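Local atomic coordinates of predicted ATPase of the ABC class (Vibrio vulnificus, PDB entry 5D6A), a protein that probably binds and hydrolyses ATP as a member of the ABC class, and is captured here with the ATP analogue AMP-PNP. Residues R74-W79 with L132-G137; E139-V144 with M545-D550; G255-I260 with A419-Q424. All blocks are in the same frame, centred on the assembly; numbering follows the deposited sequence.

Interaction 1 of 3, residues R74-W79 with L132-G137; sequences RAFRAW and LFTEEG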
loop_
_atom_site.group_PDB
_atom_site.type_symbol
_atom_site.label_atom_id
_atom_site.label_comp_id
_atom_site.label_asym_id
_atom_site.label_seq_id
_atom_site.Cartn_x
_atom_site.Cartn_y
_atom_site.Cartn_z
ATOM N N ARG A 74 29.120 14.974 5.940
ATOM C CA ARG A 74 28.736 15.679 7.161
ATOM C C ARG A 74 29.621 16.899 7.308
ATOM O O ARG A 74 30.779 16.879 6.900
ATOM C CB ARG A 74 28.864 14.796 8.406
ATOM C CG ARG A 74 27.962 13.574 8.403
ATOM C CD ARG A 74 28.008 12.811 9.718
ATOM N NE ARG A 74 29.352 12.331 10.052
ATOM C CZ ARG A 74 30.198 12.923 10.897
ATOM N NH1 ARG A 74 29.862 14.032 11.551
ATOM N NH2 ARG A 74 31.393 12.385 11.104
ATOM N N ALA A 75 29.075 17.962 7.884
ATOM C CA ALA A 75 29.829 19.194 8.082
ATOM C C ALA A 75 29.544 19.757 9.462
ATOM O O ALA A 75 28.399 19.766 9.908
ATOM C CB ALA A 75 29.474 20.210 7.012
ATOM N N PHE A 76 30.588 20.237 10.129
ATOM C CA PHE A 76 30.446 20.794 11.468
ATOM C C PHE A 76 30.885 22.250 11.537
ATOM O O PHE A 76 31.891 22.627 10.944
ATOM C CB PHE A 76 31.250 19.960 12.467
ATOM C CG PHE A 76 31.304 20.557 13.840
ATOM C CD1 PHE A 76 30.242 20.404 14.719
ATOM C CD2 PHE A 76 32.418 21.278 14.253
ATOM C CE1 PHE A 76 30.288 20.959 15.984
ATOM C CE2 PHE A 76 32.471 21.835 15.516
ATOM C CZ PHE A 76 31.404 21.674 16.384
ATOM N N ARG A 77 30.120 23.057 12.271
ATOM C CA ARG A 77 30.432 24.470 12.462
ATOM C C ARG A 77 30.221 24.909 13.902
ATOM O O ARG A 77 29.106 24.833 14.412
ATOM C CB ARG A 77 29.566 25.355 11.577
ATOM C CG ARG A 77 29.762 25.166 10.089
ATOM C CD ARG A 77 29.443 26.472 9.391
ATOM N NE ARG A 77 30.441 27.492 9.730
ATOM C CZ ARG A 77 30.363 28.780 9.403
ATOM N NH1 ARG A 77 31.336 29.611 9.761
ATOM N NH2 ARG A 77 29.319 29.249 8.729
ATOM N N ALA A 78 31.286 25.395 14.538
ATOM C CA ALA A 78 31.220 25.867 15.921
ATOM C C ALA A 78 30.358 27.123 16.019
ATOM O O ALA A 78 30.381 27.961 15.122
ATOM C CB ALA A 78 32.619 26.144 16.448
ATOM N N TRP A 79 29.615 27.252 17.118
ATOM C CA TRP A 79 28.711 28.396 17.328
ATOM C C TRP A 79 29.357 29.782 17.196
ATOM O O TRP A 79 28.669 30.759 16.903
ATOM C CB TRP A 79 28.042 28.315 18.705
ATOM C CG TRP A 79 27.129 27.152 18.888
ATOM C CD1 TRP A 79 27.382 26.012 19.589
ATOM C CD2 TRP A 79 25.807 27.013 18.358
ATOM N NE1 TRP A 79 26.298 25.169 19.530
ATOM C CE2 TRP A 79 25.318 25.762 18.778
ATOM C CE3 TRP A 79 24.990 27.827 17.564
ATOM C CZ2 TRP A 79 24.046 25.303 18.436
ATOM C CZ3 TRP A 79 23.726 27.368 17.222
ATOM C CH2 TRP A 79 23.268 26.120 17.659
ATOM N N LEU A 132 21.695 18.943 13.243
ATOM C CA LEU A 132 21.756 18.704 14.682
ATOM C C LEU A 132 22.504 19.796 15.435
ATOM O O LEU A 132 23.466 20.364 14.915
ATOM C CB LEU A 132 22.479 17.380 14.943
ATOM C CG LEU A 132 21.826 16.107 14.414
ATOM C CD1 LEU A 132 22.783 14.932 14.538
ATOM C CD2 LEU A 132 20.522 15.835 15.148
ATOM N N PHE A 133 22.053 20.087 16.658
ATOM C CA PHE A 133 22.739 21.047 17.528
ATOM C C PHE A 133 23.407 20.302 18.669
ATOM O O PHE A 133 22.919 19.272 19.127
ATOM C CB PHE A 133 21.810 22.107 18.151
ATOM C CG PHE A 133 21.198 23.074 17.172
ATOM C CD1 PHE A 133 21.884 23.495 16.043
ATOM C CD2 PHE A 133 19.976 23.663 17.459
ATOM C CE1 PHE A 133 21.316 24.411 15.172
ATOM C CE2 PHE A 133 19.412 24.591 16.599
ATOM C CZ PHE A 133 20.081 24.963 15.452
ATOM N N THR A 134 24.531 20.845 19.122
ATOM C CA THR A 134 25.280 20.298 20.246
ATOM C C THR A 134 25.775 21.499 21.035
ATOM O O THR A 134 25.398 22.632 20.741
ATOM C CB THR A 134 26.482 19.450 19.782
ATOM O OG1 THR A 134 27.441 20.286 19.122
ATOM C CG2 THR A 134 26.032 18.347 18.834
ATOM N N GLU A 135 26.611 21.264 22.037
ATOM C CA GLU A 135 27.171 22.368 22.808
ATOM C C GLU A 135 28.302 23.014 22.006
ATOM O O GLU A 135 28.531 24.220 22.108
ATOM C CB GLU A 135 27.683 21.884 24.169
ATOM C CG GLU A 135 26.596 21.326 25.083
ATOM C CD GLU A 135 25.551 22.361 25.473
ATOM O OE1 GLU A 135 24.406 21.960 25.781
ATOM O OE2 GLU A 135 25.866 23.574 25.464
ATOM N N GLU A 136 28.981 22.209 21.189
ATOM C CA GLU A 136 30.100 22.689 20.382
ATOM C C GLU A 136 29.632 23.493 19.172
ATOM O O GLU A 136 30.169 24.564 18.894
ATOM C CB GLU A 136 30.981 21.526 19.898
ATOM C CG GLU A 136 31.606 20.666 20.991
ATOM C CD GLU A 136 30.611 19.766 21.706
ATOM O OE1 GLU A 136 29.454 19.650 21.244
ATOM O OE2 GLU A 136 30.994 19.161 22.730
ATOM N N GLY A 137 28.641 22.981 18.447
ATOM C CA GLY A 137 28.157 23.682 17.263
ATOM C C GLY A 137 27.046 23.006 16.485
ATOM O O GLY A 137 26.387 22.081 16.967
#

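Interaction 2 of 3, residues E139-V144 with M545-D550; sequences ELRFRV and MPQHGD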
loop_
_atom_site.group_PDB
_atom_site.type_symbol
_atom_site.label_atom_id
_atom_site.label_comp_id
_atom_site.label_asym_id
_atom_site.label_seq_id
_atom_site.Cartn_x
_atom_site.Cartn_y
_atom_site.Cartn_z
ATOM N N GLU A 139 25.679 20.804 13.292
ATOM C CA GLU A 139 26.126 19.725 12.417
ATOM C C GLU A 139 25.122 19.493 11.293
ATOM O O GLU A 139 23.918 19.396 11.533
ATOM C CB GLU A 139 26.348 18.424 13.198
ATOM C CG GLU A 139 26.791 17.260 12.319
ATOM C CD GLU A 139 27.086 15.989 13.093
ATOM O OE1 GLU A 139 27.162 16.036 14.341
ATOM O OE2 GLU A 139 27.253 14.935 12.445
ATOM N N LEU A 140 25.635 19.412 10.068
ATOM C CA LEU A 140 24.820 19.170 8.888
ATOM C C LEU A 140 25.150 17.800 8.336
ATOM O O LEU A 140 26.318 17.411 8.285
ATOM C CB LEU A 140 25.110 20.206 7.807
ATOM C CG LEU A 140 24.946 21.673 8.185
ATOM C CD1 LEU A 140 25.313 22.536 6.989
ATOM C CD2 LEU A 140 23.533 21.969 8.663
ATOM N N ARG A 141 24.120 17.073 7.923
ATOM C CA ARG A 141 24.293 15.757 7.334
ATOM C C ARG A 141 23.525 15.728 6.027
ATOM O O ARG A 141 22.352 16.101 5.982
ATOM C CB ARG A 141 23.809 14.667 8.278
ATOM C CG ARG A 141 24.552 14.635 9.602
ATOM C CD ARG A 141 24.159 13.412 10.406
ATOM N NE ARG A 141 24.836 13.352 11.693
ATOM C CZ ARG A 141 24.594 12.432 12.622
ATOM N NH1 ARG A 141 23.679 11.488 12.417
ATOM N NH2 ARG A 141 25.260 12.462 13.765
ATOM N N PHE A 142 24.191 15.285 4.966
ATOM C CA PHE A 142 23.597 15.269 3.640
ATOM C C PHE A 142 24.336 14.310 2.712
ATOM O O PHE A 142 25.324 13.690 3.106
ATOM C CB PHE A 142 23.632 16.692 3.066
ATOM C CG PHE A 142 24.987 17.330 3.134
ATOM C CD1 PHE A 142 25.374 18.040 4.262
ATOM C CD2 PHE A 142 25.885 17.205 2.085
ATOM C CE1 PHE A 142 26.627 18.621 4.339
ATOM C CE2 PHE A 142 27.140 17.784 2.155
ATOM C CZ PHE A 142 27.511 18.492 3.285
ATOM N N ARG A 143 23.845 14.196 1.481
ATOM C CA ARG A 143 24.450 13.324 0.481
ATOM C C ARG A 143 25.051 14.125 -0.671
ATOM O O ARG A 143 24.659 15.266 -0.918
ATOM C CB ARG A 143 23.407 12.360 -0.077
ATOM C CG ARG A 143 22.810 11.400 0.937
ATOM C CD ARG A 143 21.741 10.558 0.262
ATOM N NE ARG A 143 21.163 9.530 1.128
ATOM C CZ ARG A 143 21.611 8.276 1.237
ATOM N NH1 ARG A 143 22.670 7.860 0.544
ATOM N NH2 ARG A 143 20.993 7.430 2.054
ATOM N N VAL A 144 26.010 13.517 -1.364
ATOM C CA VAL A 144 26.662 14.134 -2.518
ATOM C C VAL A 144 26.877 13.068 -3.590
ATOM O O VAL A 144 27.702 12.171 -3.423
ATOM C CB VAL A 144 28.021 14.768 -2.153
ATOM C CG1 VAL A 144 28.721 15.304 -3.398
ATOM C CG2 VAL A 144 27.837 15.872 -1.122
HETATM N N MSE A 545 23.170 5.833 17.059
HETATM C CA MSE A 545 22.800 5.369 15.726
HETATM C C MSE A 545 23.903 5.747 14.786
HETATM O O MSE A 545 24.684 6.652 15.088
HETATM C CB MSE A 545 21.539 6.072 15.248
HETATM C CG MSE A 545 20.354 5.770 16.150
HETATM SE SE MSE A 545 18.710 6.495 15.342
HETATM C CE MSE A 545 17.456 5.633 16.589
ATOM N N PRO A 546 24.001 5.062 13.630
ATOM C CA PRO A 546 25.033 5.463 12.676
ATOM C C PRO A 546 24.854 6.933 12.324
ATOM O O PRO A 546 23.739 7.449 12.388
ATOM C CB PRO A 546 24.759 4.581 11.456
ATOM C CG PRO A 546 24.024 3.405 11.984
ATOM C CD PRO A 546 23.233 3.894 13.161
ATOM N N GLN A 547 25.935 7.598 11.946
ATOM C CA GLN A 547 25.868 9.021 11.633
ATOM C C GLN A 547 25.253 9.312 10.257
ATOM O O GLN A 547 25.890 9.924 9.400
ATOM C CB GLN A 547 27.259 9.647 11.787
ATOM C CG GLN A 547 27.763 9.577 13.225
ATOM C CD GLN A 547 29.174 10.103 13.407
ATOM O OE1 GLN A 547 29.969 10.126 12.468
ATOM N NE2 GLN A 547 29.498 10.507 14.632
ATOM N N HIS A 548 24.007 8.873 10.060
ATOM C CA HIS A 548 23.301 9.117 8.800
ATOM C C HIS A 548 22.530 10.430 8.885
ATOM O O HIS A 548 22.153 10.872 9.975
ATOM C CB HIS A 548 22.310 7.994 8.458
ATOM C CG HIS A 548 22.931 6.639 8.324
ATOM N ND1 HIS A 548 24.102 6.418 7.632
ATOM C CD2 HIS A 548 22.490 5.418 8.711
ATOM C CE1 HIS A 548 24.389 5.128 7.652
ATOM N NE2 HIS A 548 23.423 4.498 8.296
ATOM N N GLY A 549 22.282 11.039 7.728
ATOM C CA GLY A 549 21.545 12.298 7.658
ATOM C C GLY A 549 20.062 12.123 7.375
ATOM O O GLY A 549 19.313 13.101 7.357
ATOM N N ASP A 550 19.636 10.879 7.158
ATOM C CA ASP A 550 18.231 10.584 6.860
ATOM C C ASP A 550 17.563 9.769 7.974
ATOM O O ASP A 550 17.061 8.663 7.749
ATOM C CB ASP A 550 18.096 9.895 5.488
ATOM C CG ASP A 550 19.026 8.699 5.323
ATOM O OD1 ASP A 550 19.910 8.493 6.180
ATOM O OD2 ASP A 550 18.883 7.969 4.315
HETATM O O HOH W 1 23.066 9.315 13.943
HETATM O O HOH W 2 20.149 14.620 5.226
HETATM O O HOH W 3 24.229 11.212 5.255
#

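Interaction 3 of 3, residues G255-I260 with A419-Q424; sequences GIPKGI and ADNVIQ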
loop_
_atom_site.group_PDB
_atom_site.type_symbol
_atom_site.label_atom_id
_atom_site.label_comp_id
_atom_site.label_asym_id
_atom_site.label_seq_id
_atom_site.Cartn_x
_atom_site.Cartn_y
_atom_site.Cartn_z
ATOM N N GLY A 255 -11.944 22.753 21.076
ATOM C CA GLY A 255 -11.278 21.996 22.117
ATOM C C GLY A 255 -11.974 20.663 22.271
ATOM O O GLY A 255 -13.127 20.614 22.689
ATOM N N ILE A 256 -11.284 19.584 21.912
ATOM C CA ILE A 256 -11.841 18.240 22.035
ATOM C C ILE A 256 -11.455 17.692 23.403
ATOM O O ILE A 256 -10.307 17.298 23.615
ATOM C CB ILE A 256 -11.342 17.313 20.911
ATOM C CG1 ILE A 256 -11.820 17.847 19.558
ATOM C CG2 ILE A 256 -11.852 15.892 21.123
ATOM C CD1 ILE A 256 -11.329 17.061 18.363
ATOM N N PRO A 257 -12.417 17.654 24.339
ATOM C CA PRO A 257 -12.103 17.190 25.686
ATOM C C PRO A 257 -11.818 15.698 25.772
ATOM O O PRO A 257 -12.060 14.964 24.816
ATOM C CB PRO A 257 -13.371 17.531 26.473
ATOM C CG PRO A 257 -14.462 17.457 25.465
ATOM C CD PRO A 257 -13.862 17.887 24.158
ATOM N N LYS A 258 -11.304 15.266 26.919
ATOM C CA LYS A 258 -11.013 13.857 27.147
ATOM C C LYS A 258 -12.294 13.037 27.100
ATOM O O LYS A 258 -13.399 13.581 27.143
ATOM C CB LYS A 258 -10.331 13.657 28.500
ATOM C CG LYS A 258 -8.943 14.264 28.613
ATOM C CD LYS A 258 -8.388 14.040 30.010
ATOM C CE LYS A 258 -6.989 14.609 30.172
ATOM N NZ LYS A 258 -6.494 14.451 31.570
ATOM N N GLY A 259 -12.139 11.723 27.016
ATOM C CA GLY A 259 -13.275 10.821 26.950
ATOM C C GLY A 259 -13.593 10.450 25.518
ATOM O O GLY A 259 -12.743 10.557 24.638
ATOM N N ILE A 260 -14.828 10.023 25.288
ATOM C CA ILE A 260 -15.270 9.603 23.967
ATOM C C ILE A 260 -15.881 10.770 23.199
ATOM O O ILE A 260 -16.765 11.456 23.706
ATOM C CB ILE A 260 -16.302 8.464 24.072
ATOM C CG1 ILE A 260 -15.720 7.305 24.895
ATOM C CG2 ILE A 260 -16.726 7.994 22.685
ATOM C CD1 ILE A 260 -16.697 6.178 25.154
ATOM N N ALA A 419 -21.153 8.154 24.421
ATOM C CA ALA A 419 -20.322 9.298 24.028
ATOM C C ALA A 419 -20.484 10.498 24.958
ATOM O O ALA A 419 -21.573 10.752 25.459
ATOM C CB ALA A 419 -20.638 9.709 22.598
ATOM N N ASP A 420 -19.389 11.226 25.182
ATOM C CA ASP A 420 -19.411 12.428 26.018
ATOM C C ASP A 420 -19.838 13.613 25.164
ATOM O O ASP A 420 -20.712 14.387 25.558
ATOM C CB ASP A 420 -18.035 12.734 26.623
ATOM C CG ASP A 420 -17.478 11.585 27.440
ATOM O OD1 ASP A 420 -17.370 10.466 26.896
ATOM O OD2 ASP A 420 -17.106 11.810 28.612
ATOM N N ASN A 421 -19.196 13.761 24.005
ATOM C CA ASN A 421 -19.507 14.844 23.073
ATOM C C ASN A 421 -19.712 14.322 21.651
ATOM O O ASN A 421 -19.089 13.339 21.248
ATOM C CB ASN A 421 -18.398 15.900 23.078
ATOM C CG ASN A 421 -18.134 16.460 24.461
ATOM O OD1 ASN A 421 -17.846 15.717 25.397
ATOM N ND2 ASN A 421 -18.197 17.779 24.589
ATOM N N VAL A 422 -20.590 14.985 20.898
ATOM C CA VAL A 422 -20.884 14.591 19.520
ATOM C C VAL A 422 -20.803 15.800 18.587
ATOM O O VAL A 422 -21.526 16.781 18.763
ATOM C CB VAL A 422 -22.278 13.947 19.403
ATOM C CG1 VAL A 422 -22.539 13.500 17.972
ATOM C CG2 VAL A 422 -22.395 12.765 20.354
ATOM N N ILE A 423 -19.922 15.709 17.595
ATOM C CA ILE A 423 -19.718 16.778 16.625
ATOM C C ILE A 423 -20.303 16.386 15.275
ATOM O O ILE A 423 -20.091 15.270 14.808
ATOM C CB ILE A 423 -18.218 17.076 16.451
ATOM C CG1 ILE A 423 -17.629 17.558 17.780
ATOM C CG2 ILE A 423 -18.002 18.115 15.357
ATOM C CD1 ILE A 423 -16.123 17.713 17.772
ATOM N N GLN A 424 -21.036 17.304 14.649
ATOM C CA GLN A 424 -21.634 17.036 13.350
ATOM C C GLN A 424 -21.002 17.916 12.282
ATOM O O GLN A 424 -20.901 19.132 12.452
ATOM C CB GLN A 424 -23.143 17.283 13.381
ATOM C CG GLN A 424 -23.852 16.881 12.091
ATOM C CD GLN A 424 -25.325 17.237 12.080
ATOM O OE1 GLN A 424 -25.792 18.014 12.905
ATOM N NE2 GLN A 424 -26.062 16.681 11.128
#

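Interaction 1 of 3, residues R74-W79 with L132-G137
The indole NE1 of Trp79 donates to the carbonyl O of Thr134 over 3.0 Å, a bond that is fairly straight (159° at the hydrogen). The acceptor lies almost in the plane of the indole, whereas NE1 approaches from above the carbonyl plane. A second bond uses the backbone of the same residue: Trp79 N donates to Glu136 O at 3.3 Å. Trp79 thus holds the tight turn of a beta hairpin, between strands 131-133 and 137-144, by two of its carbonyls.

With its CG anti to the carbonyl carbon (chi1 -65°), Trp79 lays its ring against Gly137, whose CA sits over one face, 3.6 Å from the centroid of the five-membered ring in a CH-pi contact. Glycine suits this place, since its bare CA can lie close to the indole face and to the neighbouring strand. There Gly137 CA makes a CA-H...O contact with Arg77 O, and Ala78 pairs with Gly137 as an antiparallel non-hydrogen-bonded pair.

At its far end the indole reaches Phe133: Trp79 CH2 stands over one face of the phenyl ring, 3.4 Å from CD1 of Phe133, and the two planes meet obliquely at 56°. Earlier on strand 71-78, Phe76 turns the edge of its ring to the turn, where its CZ lies 3.5 Å from Glu136 CB, close to the ring plane. Glu136, exposed at the turn, gives only this aliphatic part of its side chain to the ring. Helix 92-109 packs on Phe133 as well, through Gln95, Arg99 and Ile102.

Tryptophan suits its position because it combines a directed N-H with a broad apolar surface: the polar edge satisfies a turn carbonyl while the rest of the indole packs on Gly137 and Phe133.

Interaction 2 of 3, residues E139-V144 with M545-D550
Hydrogen bonding from Arg141 to the backbone carbonyl of His548 carries the centre of this contact. Arg141 NH1 donates over 2.9 Å to His548 O at 164°, with the oxygen in the guanidinium plane and the donor above the carbonyl plane. An extended chain from CG to NE takes the head of Arg141 across to this loop. Thr129 OG1 is also bonded to His548 O.

One salt bridge crosses the contact and another lies within the strand. In the first, Arg143 NH2 meets OD2 of Asp550 at 3.1 Å, from above the carboxylate plane, and Arg72 holds the other oxygen, OD1. Aspartate suits this spot between two arginines, whose positive charges it probably offsets. In the second, Arg141 NE is bonded to OE2 of Glu139 at 3.0 Å, which steadies the rotation of the guanidinium; Arg74 reaches the same carboxylate oxygen.

The contact joins strand 137-144 of the antiparallel N-terminal sheet to an irregular loop of the C-terminal region between helices 529-536 and 556-564. Within that loop Gln547 is the centre of an inverse gamma turn.

Van der Waals contact is made where Gln547 CB lies over the centre of one guanidinium face, 3.9 Å from Arg141 CZ. Further in, Arg141 CB packs on the CA of Gly549, a residue with no side chain to hold the backbones apart.

Waters add to the contact. One molecule bridges Arg141 O, at 2.8 Å, and Gly549 O, and another accepts from Arg141 NH1.

Interaction 3 of 3, residues G255-I260 with A419-Q424
Turned anti to the carbonyl carbon and beside the backbone N (chi1 -57°), CG of Asp420 carries OD1 to the amide of Ile260, which donates to it over 3.0 Å. The N-H meets OD1 from well above the carboxylate plane. The backbone answers in reverse: Asp420 N donates to Ile260 O at 3.0 Å, so the short aspartate side chain and its own amide grip both polar groups of one residue. A weak third bond, from Asn421 N, also reaches Ile260 O. Arg398 forms a salt bridge with Asp420 OD1 and probably steadies its charge.

Gly259, in the loop just before Ile260, has phi 96°, a value glycine adopts readily. The Pro257 ring and the Asn421 amide approach from opposite directions, CG of Pro257 lying 3.8 Å from OD1 of Asn421, while Ile260 CG2 packs against Ala419 CB.

Here strands 260-264 and 421-425 begin side by side as parallel neighbours in the mixed sheet of the P-loop domain. Strand 404-408 flanks 260-264 on its other edge, and helix 390-401 covers Ile260 through Ile394 and Arg398.

Interactions 1 and 2 belong to one antiparallel sheet, their centres 13 Å apart. Strand 137-144 starts in the first and continues into the second, and probable backbone hydrogen bonds join them, such as Ala75 O to Leu140 N at 2.8 Å. Interaction 1 holds the turn where strand 137-144 begins, and interaction 2 joins the same strand to the C-terminal region. Interaction 3 lies on the opposite side of the chain's centre, about 45 Å from interaction 1 and 43 Å from interaction 2 between centres, with nearest atoms about 31 Å and 29 Å apart. It belongs to the domain that binds AMP-PNP: its strand 260-264 leads into the probable Walker A loop before helix 271-280.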